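Local coordinates for uncharacterized protein lp_2219 (PDB 3HFQ), which is of unknown function but folds as a seven-bladed beta-propeller of the lactonase family and so may act on a lactone, at residues A[107-112]-A[123-129]; A[89-94]-A[144-148]; A[231-236]-A[256-261]; A[261-266]-A[277-283]. The protein carries 1 engineered substitution. All coordinates share one frame; numbering follows the deposited sequence.

Overall arrangement
The four contacts sample two regions of the propeller. Contact 1, an outer hairpin, backs onto contact 2, where the innermost strands of consecutive blades run side by side; Ala110 CB meets Thr146 CG2 at 4.0 Å, and the contact centres are about 12 Å apart. Contact 4 lies in a blade across the ring, and contact 3 packs the loop leading into that blade against it; the two share Tyr261, their centres are about 8 Å apart, and strands 253-259 and 263-269 pair between them. Contacts 1 and 4 lie on opposite sides of the chain's centre, about 34 Å between centres. A phosphate, probably from the crystallisation liquor, links contacts 2 and 3 through His144 and Arg259 and also binds Arg190.

Contact 1 (A[107-112]-A[123-129]); sequences KGTAEV and LTDTVQH
Residues 109-112 and 123-128 form the outer hairpin of a propeller blade, antiparallel at 170°, with Ala110 and Val127 as a hydrogen-bonded pair (Val127 N to Ala110 O, 2.8 Å). Beyond it, a classic beta bulge sets Thr124 N and Asp125 N on the single acceptor Val112 O, while the Thr124 hydroxyl bonds to Gly173 O. On one face of the hairpin, Glu111 and Thr126 lie alongside, pointing the same way. Thr126 OG1 donates to Glu111 OE2 at 2.8 Å, approaching from above the carboxylate plane, and Leu123 CD1 crosses to within 3.6 Å of Glu111 OE1. Strand 121-128 is the outermost of the blade's four, and strand 109-115 lies between it and 99-104. At the open end of the hairpin Gln128 bends at its second torsion (chi2 66°), which turns the amide back over the loop: NE2 gives nearly straight, in-plane bonds to Lys107 O and to His129 O, each 2.9 Å. Gly108 O is gripped twice, by His129 N at 3.0 Å and by His129 ND1 at 3.2 Å. The oxygen lies in the imidazole plane, although ND1 stands above the carbonyl plane. Tyr165 meets the same imidazole edge-to-face.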
loop_
_atom_site.group_PDB
_atom_site.type_symbol
_atom_site.label_atom_id
_atom_site.label_comp_id
_atom_site.label_asym_id
_atom_site.label_seq_id
_atom_site.Cartn_x
_atom_site.Cartn_y
_atom_site.Cartn_z
ATOM N N LYS A 107 12.683 -11.368 3.493
ATOM C CA LYS A 107 14.072 -11.302 3.033
ATOM C C LYS A 107 14.788 -10.000 3.390
ATOM O O LYS A 107 16.019 -9.961 3.436
ATOM C CB LYS A 107 14.145 -11.486 1.516
ATOM C CG LYS A 107 13.760 -12.863 1.010
ATOM C CD LYS A 107 13.914 -12.905 -0.508
ATOM C CE LYS A 107 14.007 -14.322 -1.031
ATOM N NZ LYS A 107 14.301 -14.332 -2.493
ATOM N N GLY A 108 14.017 -8.940 3.624
ATOM C CA GLY A 108 14.603 -7.651 3.963
ATOM C C GLY A 108 15.238 -7.007 2.744
ATOM O O GLY A 108 16.287 -6.365 2.830
ATOM N N THR A 109 14.581 -7.163 1.601
ATOM C CA THR A 109 15.102 -6.633 0.351
ATOM C C THR A 109 14.183 -5.694 -0.412
ATOM O O THR A 109 12.965 -5.680 -0.220
ATOM C CB THR A 109 15.451 -7.778 -0.617
ATOM O OG1 THR A 109 14.276 -8.565 -0.855
ATOM C CG2 THR A 109 16.531 -8.667 -0.034
ATOM N N ALA A 110 14.806 -4.912 -1.288
ATOM C CA ALA A 110 14.116 -3.994 -2.180
ATOM C C ALA A 110 14.642 -4.469 -3.526
ATOM O O ALA A 110 15.852 -4.608 -3.714
ATOM C CB ALA A 110 14.547 -2.556 -1.920
ATOM N N GLU A 111 13.744 -4.760 -4.452
ATOM C CA GLU A 111 14.158 -5.231 -5.765
ATOM C C GLU A 111 13.679 -4.308 -6.875
ATOM O O GLU A 111 12.671 -3.610 -6.724
ATOM C CB GLU A 111 13.637 -6.652 -6.019
ATOM C CG GLU A 111 14.315 -7.771 -5.226
ATOM C CD GLU A 111 14.203 -9.106 -5.944
ATOM O OE1 GLU A 111 13.231 -9.272 -6.714
ATOM O OE2 GLU A 111 15.067 -9.989 -5.747
ATOM N N VAL A 112 14.417 -4.311 -7.984
ATOM C CA VAL A 112 14.088 -3.481 -9.136
ATOM C C VAL A 112 14.065 -4.359 -10.380
ATOM O O VAL A 112 14.941 -5.205 -10.569
ATOM C CB VAL A 112 15.142 -2.367 -9.344
ATOM C CG1 VAL A 112 14.702 -1.432 -10.477
ATOM C CG2 VAL A 112 15.347 -1.595 -8.048
ATOM N N LEU A 123 14.631 -8.910 -13.886
ATOM C CA LEU A 123 15.284 -8.463 -12.655
ATOM C C LEU A 123 16.574 -7.702 -12.954
ATOM O O LEU A 123 17.364 -8.118 -13.804
ATOM C CB LEU A 123 15.604 -9.672 -11.774
ATOM C CG LEU A 123 16.289 -9.412 -10.431
ATOM C CD1 LEU A 123 15.343 -8.659 -9.501
ATOM C CD2 LEU A 123 16.697 -10.747 -9.811
ATOM N N THR A 124 16.789 -6.592 -12.252
ATOM C CA THR A 124 17.995 -5.795 -12.444
ATOM C C THR A 124 18.801 -5.597 -11.162
ATOM O O THR A 124 20.031 -5.560 -11.202
ATOM C CB THR A 124 17.682 -4.386 -13.013
ATOM O OG1 THR A 124 16.743 -3.716 -12.164
ATOM C CG2 THR A 124 17.114 -4.486 -14.430
ATOM N N ASP A 125 18.119 -5.485 -10.024
ATOM C CA ASP A 125 18.826 -5.244 -8.767
ATOM C C ASP A 125 18.069 -5.746 -7.535
ATOM O O ASP A 125 16.840 -5.734 -7.499
ATOM C CB ASP A 125 19.089 -3.738 -8.655
ATOM C CG ASP A 125 20.096 -3.376 -7.569
ATOM O OD1 ASP A 125 20.998 -4.188 -7.271
ATOM O OD2 ASP A 125 19.998 -2.252 -7.032
ATOM N N THR A 126 18.822 -6.204 -6.540
ATOM C CA THR A 126 18.260 -6.682 -5.282
ATOM C C THR A 126 19.119 -6.087 -4.174
ATOM O O THR A 126 20.284 -6.458 -4.010
ATOM C CB THR A 126 18.305 -8.222 -5.168
ATOM O OG1 THR A 126 17.571 -8.807 -6.251
ATOM C CG2 THR A 126 17.676 -8.677 -3.853
ATOM N N VAL A 127 18.547 -5.142 -3.435
ATOM C CA VAL A 127 19.259 -4.483 -2.348
ATOM C C VAL A 127 18.950 -5.170 -1.023
ATOM O O VAL A 127 17.786 -5.284 -0.633
ATOM C CB VAL A 127 18.863 -2.994 -2.267
ATOM C CG1 VAL A 127 19.507 -2.337 -1.052
ATOM C CG2 VAL A 127 19.299 -2.285 -3.544
ATOM N N GLN A 128 19.993 -5.628 -0.336
ATOM C CA GLN A 128 19.830 -6.318 0.939
ATOM C C GLN A 128 20.038 -5.390 2.127
ATOM O O GLN A 128 21.029 -4.663 2.190
ATOM C CB GLN A 128 20.821 -7.486 1.035
ATOM C CG GLN A 128 20.706 -8.305 2.320
ATOM C CD GLN A 128 19.388 -9.050 2.427
ATOM O OE1 GLN A 128 19.087 -9.918 1.610
ATOM N NE2 GLN A 128 18.595 -8.710 3.437
ATOM N N HIS A 129 19.101 -5.419 3.070
ATOM C CA HIS A 129 19.202 -4.588 4.266
ATOM C C HIS A 129 19.409 -5.464 5.495
ATOM O O HIS A 129 19.202 -6.676 5.450
ATOM C CB HIS A 129 17.929 -3.755 4.473
ATOM C CG HIS A 129 17.578 -2.875 3.314
ATOM N ND1 HIS A 129 17.018 -3.362 2.152
ATOM C CD2 HIS A 129 17.705 -1.538 3.140
ATOM C CE1 HIS A 129 16.815 -2.361 1.311
ATOM N NE2 HIS A 129 17.223 -1.245 1.887
#

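Contact 2 (A[89-94]-A[144-148]); sequences AYVAVD and HYTDL. With PO4 (phosphate ion), chain C.
Tyr90 and Tyr145 lie side by side, pointing the same way, with ring planes 36° apart. Tyr145 CD2 sits over one face of the Tyr90 ring, offset from its centre and 3.7 Å from Tyr90 CZ. With CG anti to the backbone N (chi1 -171°), Tyr90 reaches across to strand 144-148. There its hydroxyl donates at 2.6 Å to the anti lone pair of Asp147 OD2, ring and carboxylate planes 68° apart. The ring edge closes on Thr146 O, 3.4 Å from Tyr90 CE2; that buried carbonyl has no polar partner in the model. Asp147 OD1 takes Leu148 N and a water that also donates to Val93 O, bridging the strands again. A leucine in place of Tyr90 would probably strip Asp147 OD2 of its hydroxyl donor and leave the Tyr145 ring without one aromatic neighbour. At the other end His144 NE2 donates to phosphate O4 at 2.7 Å, at the imidazole edge, while Ala89 CB packs 3.9 Å from His144 CE1. His191, one blade beyond Tyr145, meets the Tyr90 ring edge-to-face. Nearly parallel but not bridged by backbone bonds, these are the innermost strands of adjacent blades, the arrangement that lines the central channel of a beta-propeller.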
loop_
_atom_site.group_PDB
_atom_site.type_symbol
_atom_site.label_atom_id
_atom_site.label_comp_id
_atom_site.label_asym_id
_atom_site.label_seq_id
_atom_site.Cartn_x
_atom_site.Cartn_y
_atom_site.Cartn_z
ATOM N N ALA A 89 5.961 -8.085 -0.572
ATOM C CA ALA A 89 4.800 -7.530 0.124
ATOM C C ALA A 89 4.256 -6.234 -0.476
ATOM O O ALA A 89 3.168 -5.786 -0.113
ATOM C CB ALA A 89 5.145 -7.303 1.594
ATOM N N TYR A 90 5.017 -5.630 -1.380
ATOM C CA TYR A 90 4.613 -4.379 -2.017
ATOM C C TYR A 90 5.170 -4.358 -3.433
ATOM O O TYR A 90 6.207 -4.962 -3.704
ATOM C CB TYR A 90 5.179 -3.191 -1.232
ATOM C CG TYR A 90 4.661 -1.826 -1.655
ATOM C CD1 TYR A 90 3.445 -1.341 -1.173
ATOM C CD2 TYR A 90 5.393 -1.016 -2.526
ATOM C CE1 TYR A 90 2.973 -0.082 -1.538
ATOM C CE2 TYR A 90 4.927 0.249 -2.904
ATOM C CZ TYR A 90 3.716 0.708 -2.405
ATOM O OH TYR A 90 3.251 1.957 -2.755
ATOM N N VAL A 91 4.478 -3.668 -4.333
ATOM C CA VAL A 91 4.924 -3.548 -5.720
ATOM C C VAL A 91 4.436 -2.210 -6.274
ATOM O O VAL A 91 3.318 -1.790 -5.984
ATOM C CB VAL A 91 4.396 -4.730 -6.592
ATOM C CG1 VAL A 91 2.872 -4.755 -6.599
ATOM C CG2 VAL A 91 4.951 -4.625 -8.006
ATOM N N ALA A 92 5.286 -1.532 -7.043
ATOM C CA ALA A 92 4.928 -0.238 -7.628
ATOM C C ALA A 92 5.536 -0.069 -9.018
ATOM O O ALA A 92 6.523 -0.725 -9.356
ATOM C CB ALA A 92 5.397 0.898 -6.716
ATOM N N VAL A 93 4.953 0.825 -9.816
ATOM C CA VAL A 93 5.438 1.078 -11.170
ATOM C C VAL A 93 6.031 2.481 -11.336
ATOM O O VAL A 93 5.479 3.462 -10.834
ATOM C CB VAL A 93 4.298 0.909 -12.217
ATOM C CG1 VAL A 93 4.783 1.341 -13.601
ATOM C CG2 VAL A 93 3.836 -0.549 -12.263
ATOM N N ASP A 94 7.162 2.555 -12.034
ATOM C CA ASP A 94 7.838 3.817 -12.330
ATOM C C ASP A 94 7.578 4.029 -13.822
ATOM O O ASP A 94 8.240 3.416 -14.659
ATOM C CB ASP A 94 9.346 3.686 -12.087
ATOM C CG ASP A 94 10.078 5.013 -12.202
ATOM O OD1 ASP A 94 9.663 5.852 -13.027
ATOM O OD2 ASP A 94 11.074 5.212 -11.473
ATOM N N HIS A 144 8.834 -3.034 3.623
ATOM C CA HIS A 144 7.398 -3.097 3.365
ATOM C C HIS A 144 6.868 -2.067 2.373
ATOM O O HIS A 144 5.666 -2.038 2.084
ATOM C CB HIS A 144 6.648 -2.927 4.688
ATOM C CG HIS A 144 5.454 -3.819 4.827
ATOM N ND1 HIS A 144 4.523 -3.976 3.824
ATOM C CD2 HIS A 144 5.053 -4.614 5.845
ATOM C CE1 HIS A 144 3.599 -4.834 4.218
ATOM N NE2 HIS A 144 3.896 -5.237 5.442
ATOM N N TYR A 145 7.750 -1.226 1.849
ATOM C CA TYR A 145 7.318 -0.186 0.929
ATOM C C TYR A 145 8.481 0.281 0.069
ATOM O O TYR A 145 9.585 0.505 0.570
ATOM C CB TYR A 145 6.738 0.981 1.750
ATOM C CG TYR A 145 6.260 2.192 0.969
ATOM C CD1 TYR A 145 7.150 3.190 0.570
ATOM C CD2 TYR A 145 4.908 2.359 0.669
ATOM C CE1 TYR A 145 6.701 4.330 -0.108
ATOM C CE2 TYR A 145 4.451 3.492 -0.013
ATOM C CZ TYR A 145 5.352 4.472 -0.394
ATOM O OH TYR A 145 4.911 5.590 -1.068
ATOM N N THR A 146 8.223 0.395 -1.230
ATOM C CA THR A 146 9.215 0.853 -2.196
ATOM C C THR A 146 8.469 1.670 -3.245
ATOM O O THR A 146 7.915 1.114 -4.193
ATOM C CB THR A 146 9.919 -0.324 -2.915
ATOM O OG1 THR A 146 8.931 -1.193 -3.484
ATOM C CG2 THR A 146 10.790 -1.113 -1.939
ATOM N N ASP A 147 8.438 2.986 -3.071
ATOM C CA ASP A 147 7.745 3.830 -4.033
ATOM C C ASP A 147 8.439 5.177 -4.216
ATOM O O ASP A 147 9.266 5.577 -3.397
ATOM C CB ASP A 147 6.282 4.026 -3.615
ATOM C CG ASP A 147 5.326 3.933 -4.795
ATOM O OD1 ASP A 147 5.696 4.398 -5.895
ATOM O OD2 ASP A 147 4.207 3.401 -4.627
ATOM N N LEU A 148 8.082 5.870 -5.293
ATOM C CA LEU A 148 8.691 7.149 -5.660
ATOM C C LEU A 148 8.396 8.379 -4.805
ATOM O O LEU A 148 7.294 8.551 -4.288
ATOM C CB LEU A 148 8.336 7.471 -7.116
ATOM C CG LEU A 148 8.819 6.465 -8.165
ATOM C CD1 LEU A 148 8.160 6.761 -9.500
ATOM C CD2 LEU A 148 10.339 6.531 -8.281
HETATM P P PO4 C . 2.364 -6.758 7.881
HETATM O O1 PO4 C . 1.736 -7.848 8.829
HETATM O O2 PO4 C . 1.288 -5.656 7.555
HETATM O O3 PO4 C . 3.607 -6.092 8.588
HETATM O O4 PO4 C . 2.831 -7.436 6.534
HETATM O O HOH W 1 4.697 4.669 -8.361
#

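Contact 3 (A[231-236]-A[256-261]); sequences TIPADY and VSNRGY. With PO4 (phosphate ion), chain C.
Tyr261, just past strand 256-259, pushes its side chain into the loop 231-236, which joins strand 222-230 of one blade to 241-247 of the next. It starts against Ile232, whose CG2 lies 3.9 Å from Tyr261 CB and also touches CG. A chi1 of -169° swings the ring away from the backbone nitrogen and in between Tyr236 and Pro233. CD1 comes next: it stands 3.5 Å above the plane of the Tyr236 ring, over its centre, CE1 beside it. This is a T-shaped pair, the edge of Tyr261 against the face of Tyr236, with centroids 4.7 Å apart and planes at 63°. CE2 and CZ meet Pro233, whose CD lies over one face, 3.8 Å from the Tyr261 centroid, in a CH-pi contact. At the tip, Tyr261 OH rests 3.4 Å from Pro233 CG. Pro233 and Tyr236 are the end residues of a type I turn, closed by Tyr236 N to Pro233 O, so its two ends supply the CH-pi and edge-to-face partners. Deeper in, Thr231 CG2 packs on Val256 CG1 at 4.0 Å. Arg259 heads away from the loop: NH1 and NH2 both donate to phosphate O2, NH1 at 2.7 Å, and NH2 also salt-bridges Glu206. The chemistry is thus divided: mainly carbon and ring surfaces hold the loop on one side of the strand end, and a cationic group meets an anion on the other.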
loop_
_atom_site.group_PDB
_atom_site.type_symbol
_atom_site.label_atom_id
_atom_site.label_comp_id
_atom_site.label_asym_id
_atom_site.label_seq_id
_atom_site.Cartn_x
_atom_site.Cartn_y
_atom_site.Cartn_z
ATOM N N THR A 231 -3.255 6.523 16.155
ATOM C CA THR A 231 -4.291 6.175 15.190
ATOM C C THR A 231 -5.485 5.478 15.835
ATOM O O THR A 231 -6.451 5.142 15.153
ATOM C CB THR A 231 -3.732 5.275 14.065
ATOM O OG1 THR A 231 -3.360 4.000 14.602
ATOM C CG2 THR A 231 -2.501 5.923 13.430
ATOM N N ILE A 232 -5.410 5.273 17.148
ATOM C CA ILE A 232 -6.483 4.622 17.907
ATOM C C ILE A 232 -6.625 5.290 19.276
ATOM O O ILE A 232 -5.766 6.075 19.681
ATOM C CB ILE A 232 -6.196 3.119 18.134
ATOM C CG1 ILE A 232 -4.826 2.943 18.793
ATOM C CG2 ILE A 232 -6.275 2.365 16.818
ATOM C CD1 ILE A 232 -4.526 1.516 19.217
ATOM N N PRO A 233 -7.717 4.991 20.002
ATOM C CA PRO A 233 -7.928 5.587 21.326
ATOM C C PRO A 233 -6.750 5.334 22.257
ATOM O O PRO A 233 -6.093 4.294 22.181
ATOM C CB PRO A 233 -9.205 4.906 21.808
ATOM C CG PRO A 233 -9.966 4.716 20.536
ATOM C CD PRO A 233 -8.889 4.191 19.604
ATOM N N ALA A 234 -6.493 6.291 23.139
ATOM C CA ALA A 234 -5.387 6.182 24.078
ATOM C C ALA A 234 -5.540 4.999 25.032
ATOM O O ALA A 234 -4.547 4.448 25.503
ATOM C CB ALA A 234 -5.252 7.478 24.868
ATOM N N ASP A 235 -6.778 4.602 25.311
ATOM C CA ASP A 235 -7.010 3.493 26.228
ATOM C C ASP A 235 -7.182 2.116 25.584
ATOM O O ASP A 235 -7.361 1.125 26.294
ATOM C CB ASP A 235 -8.219 3.788 27.123
ATOM C CG ASP A 235 -9.456 4.156 26.334
ATOM O OD1 ASP A 235 -9.483 3.902 25.111
ATOM O OD2 ASP A 235 -10.409 4.693 26.941
ATOM N N TYR A 236 -7.134 2.040 24.254
ATOM C CA TYR A 236 -7.277 0.745 23.591
ATOM C C TYR A 236 -5.941 0.011 23.679
ATOM O O TYR A 236 -5.006 0.300 22.930
ATOM C CB TYR A 236 -7.676 0.910 22.124
ATOM C CG TYR A 236 -8.165 -0.381 21.503
ATOM C CD1 TYR A 236 -9.419 -0.903 21.831
ATOM C CD2 TYR A 236 -7.354 -1.111 20.632
ATOM C CE1 TYR A 236 -9.854 -2.122 21.298
ATOM C CE2 TYR A 236 -7.779 -2.330 20.096
ATOM C CZ TYR A 236 -9.027 -2.830 20.438
ATOM O OH TYR A 236 -9.440 -4.039 19.925
ATOM N N VAL A 256 -6.097 6.289 7.512
ATOM C CA VAL A 256 -5.264 5.144 7.866
ATOM C C VAL A 256 -6.154 4.010 8.373
ATOM O O VAL A 256 -7.172 4.258 9.019
ATOM C CB VAL A 256 -4.209 5.515 8.949
ATOM C CG1 VAL A 256 -4.888 5.887 10.255
ATOM C CG2 VAL A 256 -3.245 4.355 9.157
ATOM N N SER A 257 -5.794 2.767 8.055
ATOM C CA SER A 257 -6.585 1.631 8.512
ATOM C C SER A 257 -5.933 0.971 9.725
ATOM O O SER A 257 -4.705 0.912 9.836
ATOM C CB SER A 257 -6.772 0.609 7.381
ATOM O OG SER A 257 -5.534 0.080 6.940
ATOM N N ASN A 258 -6.772 0.482 10.633
ATOM C CA ASN A 258 -6.316 -0.164 11.856
ATOM C C ASN A 258 -6.760 -1.623 11.920
ATOM O O ASN A 258 -7.956 -1.911 11.873
ATOM C CB ASN A 258 -6.874 0.575 13.080
ATOM C CG ASN A 258 -6.306 1.976 13.233
ATOM O OD1 ASN A 258 -7.026 2.972 13.129
ATOM N ND2 ASN A 258 -5.010 2.059 13.481
ATOM N N ARG A 259 -5.798 -2.535 12.024
ATOM C CA ARG A 259 -6.099 -3.962 12.127
ATOM C C ARG A 259 -6.126 -4.337 13.604
ATOM O O ARG A 259 -5.091 -4.362 14.271
ATOM C CB ARG A 259 -5.036 -4.786 11.411
ATOM C CG ARG A 259 -5.053 -4.641 9.906
ATOM C CD ARG A 259 -3.829 -5.305 9.307
ATOM N NE ARG A 259 -2.610 -4.571 9.646
ATOM C CZ ARG A 259 -1.398 -4.887 9.200
ATOM N NH1 ARG A 259 -1.242 -5.933 8.398
ATOM N NH2 ARG A 259 -0.347 -4.146 9.537
ATOM N N GLY A 260 -7.318 -4.635 14.102
ATOM C CA GLY A 260 -7.489 -4.970 15.505
ATOM C C GLY A 260 -8.641 -4.110 15.991
ATOM O O GLY A 260 -9.698 -4.621 16.352
ATOM N N TYR A 261 -8.439 -2.796 15.993
ATOM C CA TYR A 261 -9.498 -1.879 16.397
ATOM C C TYR A 261 -10.478 -1.854 15.224
ATOM O O TYR A 261 -11.630 -1.434 15.353
ATOM C CB TYR A 261 -8.930 -0.477 16.657
ATOM C CG TYR A 261 -9.905 0.457 17.340
ATOM C CD1 TYR A 261 -10.469 0.124 18.572
ATOM C CD2 TYR A 261 -10.273 1.666 16.753
ATOM C CE1 TYR A 261 -11.381 0.971 19.198
ATOM C CE2 TYR A 261 -11.182 2.517 17.369
ATOM C CZ TYR A 261 -11.730 2.164 18.592
ATOM O OH TYR A 261 -12.629 3.005 19.203
HETATM P P PO4 C . 2.364 -6.758 7.881
HETATM O O1 PO4 C . 1.736 -7.848 8.829
HETATM O O2 PO4 C . 1.288 -5.656 7.555
HETATM O O3 PO4 C . 3.607 -6.092 8.588
HETATM O O4 PO4 C . 2.831 -7.436 6.534
#

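Contact 4 (A[261-266]-A[277-283]); sequences YNTLAV and LIQQIST
Backbone bonds tie Leu264 to Ile281 and Val266 to Gln279 as hydrogen-bonded pairs of an antiparallel hairpin, the strand axes at 165°. Val266 N reaches Gln279 O at 2.8 Å. Val266 O takes Ile278 N, also at 2.8 Å and almost straight, plus a weak bond from Gln279 N, which makes a classic beta bulge. At the other end Thr283 N donates to Asn262 O at 3.1 Å from above the carbonyl plane; a water donates to the same oxygen and is hydrogen-bonded to Ser282 OG, which also bonds to Glu284 N.

Among the polar side chains, Gln280 crosses to the other strand. Bent at its second torsion (chi2 -81°), it folds back along the hairpin until its amide rests on Ala265 CB and beside the Thr263 hydroxyl. One amide corner meets the edge of the Tyr261 ring, with the two planes 86° apart. Trimming Gln280 to an alanine would probably leave the Thr263 hydroxyl without this polar neighbour and open a gap between Ala265 and the Tyr261 ring.

Apolar contacts fill in the rest. Val266 CG1 touches Ile278 CG1 at 3.9 Å, and Ala265 CB meets Leu277 CD1 at 3.9 Å. On the face shared by Leu264 and Val266, Leu264 CB packs 4.0 Å from Ile281 CG2, and Leu264 CG lies 3.9 Å from Thr283 CG2, whose hydroxyl bonds to Asn304.

Strand 253-259 flanks 263-269 on the side away from 275-282, the outermost strand of this blade. Tyr313, on strand 309-315 of the next blade, packs against Leu264, Ile281 and Thr283.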
loop_
_atom_site.group_PDB
_atom_site.type_symbol
_atom_site.label_atom_id
_atom_site.label_comp_id
_atom_site.label_asym_id
_atom_site.label_seq_id
_atom_site.Cartn_x
_atom_site.Cartn_y
_atom_site.Cartn_z
ATOM N N TYR A 261 -8.439 -2.796 15.993
ATOM C CA TYR A 261 -9.498 -1.879 16.397
ATOM C C TYR A 261 -10.478 -1.854 15.224
ATOM O O TYR A 261 -11.630 -1.434 15.353
ATOM C CB TYR A 261 -8.930 -0.477 16.657
ATOM C CG TYR A 261 -9.905 0.457 17.340
ATOM C CD1 TYR A 261 -10.469 0.124 18.572
ATOM C CD2 TYR A 261 -10.273 1.666 16.753
ATOM C CE1 TYR A 261 -11.381 0.971 19.198
ATOM C CE2 TYR A 261 -11.182 2.517 17.369
ATOM C CZ TYR A 261 -11.730 2.164 18.592
ATOM O OH TYR A 261 -12.629 3.005 19.203
ATOM N N ASN A 262 -9.988 -2.314 14.076
ATOM C CA ASN A 262 -10.760 -2.414 12.842
ATOM C C ASN A 262 -11.545 -1.176 12.422
ATOM O O ASN A 262 -12.776 -1.202 12.322
ATOM C CB ASN A 262 -11.703 -3.624 12.917
ATOM C CG ASN A 262 -10.956 -4.930 13.115
ATOM O OD1 ASN A 262 -9.826 -5.089 12.649
ATOM N ND2 ASN A 262 -11.590 -5.880 13.796
ATOM N N THR A 263 -10.825 -0.095 12.149
ATOM C CA THR A 263 -11.454 1.148 11.719
ATOM C C THR A 263 -10.573 1.861 10.715
ATOM O O THR A 263 -9.448 1.450 10.437
ATOM C CB THR A 263 -11.598 2.154 12.873
ATOM O OG1 THR A 263 -10.287 2.535 13.313
ATOM C CG2 THR A 263 -12.368 1.559 14.037
ATOM N N LEU A 264 -11.120 2.939 10.169
ATOM C CA LEU A 264 -10.381 3.816 9.288
ATOM C C LEU A 264 -10.398 5.071 10.144
ATOM O O LEU A 264 -11.459 5.477 10.626
ATOM C CB LEU A 264 -11.114 4.083 7.971
ATOM C CG LEU A 264 -11.229 2.962 6.933
ATOM C CD1 LEU A 264 -11.664 3.573 5.604
ATOM C CD2 LEU A 264 -9.890 2.252 6.766
ATOM N N ALA A 265 -9.230 5.655 10.385
ATOM C CA ALA A 265 -9.158 6.874 11.179
ATOM C C ALA A 265 -8.930 8.004 10.188
ATOM O O ALA A 265 -8.069 7.909 9.317
ATOM C CB ALA A 265 -8.008 6.796 12.174
ATOM N N VAL A 266 -9.711 9.068 10.320
ATOM C CA VAL A 266 -9.613 10.204 9.418
ATOM C C VAL A 266 -8.983 11.400 10.115
ATOM O O VAL A 266 -9.387 11.771 11.226
ATOM C CB VAL A 266 -11.006 10.620 8.911
ATOM C CG1 VAL A 266 -10.872 11.668 7.823
ATOM C CG2 VAL A 266 -11.760 9.394 8.405
ATOM N N LEU A 277 -7.261 14.292 14.415
ATOM C CA LEU A 277 -8.200 13.181 14.258
ATOM C C LEU A 277 -9.628 13.714 14.265
ATOM O O LEU A 277 -10.034 14.388 15.210
ATOM C CB LEU A 277 -8.037 12.180 15.403
ATOM C CG LEU A 277 -8.949 10.950 15.359
ATOM C CD1 LEU A 277 -8.523 10.051 14.212
ATOM C CD2 LEU A 277 -8.868 10.202 16.678
ATOM N N ILE A 278 -10.391 13.419 13.218
ATOM C CA ILE A 278 -11.765 13.898 13.157
ATOM C C ILE A 278 -12.801 12.780 13.078
ATOM O O ILE A 278 -13.998 13.034 13.226
ATOM C CB ILE A 278 -11.981 14.869 11.968
ATOM C CG1 ILE A 278 -11.729 14.151 10.642
ATOM C CG2 ILE A 278 -11.049 16.071 12.099
ATOM C CD1 ILE A 278 -12.200 14.935 9.436
ATOM N N GLN A 279 -12.354 11.548 12.848
ATOM C CA GLN A 279 -13.284 10.424 12.771
ATOM C C GLN A 279 -12.639 9.039 12.849
ATOM O O GLN A 279 -11.530 8.820 12.368
ATOM C CB GLN A 279 -14.123 10.512 11.482
ATOM C CG GLN A 279 -15.061 9.314 11.268
ATOM C CD GLN A 279 -15.899 9.411 9.997
ATOM O OE1 GLN A 279 -15.425 9.869 8.957
ATOM N NE2 GLN A 279 -17.144 8.952 10.073
ATOM N N GLN A 280 -13.359 8.118 13.484
ATOM C CA GLN A 280 -12.961 6.719 13.620
ATOM C C GLN A 280 -14.213 5.964 13.174
ATOM O O GLN A 280 -15.260 6.076 13.809
ATOM C CB GLN A 280 -12.653 6.367 15.080
ATOM C CG GLN A 280 -11.309 6.860 15.612
ATOM C CD GLN A 280 -10.142 5.974 15.212
ATOM O OE1 GLN A 280 -9.012 6.177 15.667
ATOM N NE2 GLN A 280 -10.403 4.985 14.357
ATOM N N ILE A 281 -14.120 5.213 12.080
ATOM C CA ILE A 281 -15.283 4.480 11.584
ATOM C C ILE A 281 -14.962 3.015 11.314
ATOM O O ILE A 281 -13.966 2.689 10.670
ATOM C CB ILE A 281 -15.847 5.151 10.306
ATOM C CG1 ILE A 281 -17.121 4.436 9.851
ATOM C CG2 ILE A 281 -14.788 5.161 9.208
ATOM C CD1 ILE A 281 -17.917 5.208 8.817
ATOM N N SER A 282 -15.810 2.129 11.828
ATOM C CA SER A 282 -15.613 0.698 11.657
ATOM C C SER A 282 -15.539 0.297 10.189
ATOM O O SER A 282 -16.215 0.883 9.343
ATOM C CB SER A 282 -16.754 -0.071 12.330
ATOM O OG SER A 282 -16.657 -1.460 12.065
ATOM N N THR A 283 -14.715 -0.707 9.897
ATOM C CA THR A 283 -14.578 -1.209 8.536
ATOM C C THR A 283 -15.572 -2.351 8.293
ATOM O O THR A 283 -15.598 -2.947 7.218
ATOM C CB THR A 283 -13.141 -1.706 8.260
ATOM O OG1 THR A 283 -12.791 -2.740 9.190
ATOM C CG2 THR A 283 -12.151 -0.551 8.393
HETATM O O HOH W 2 -14.720 -2.180 14.000
#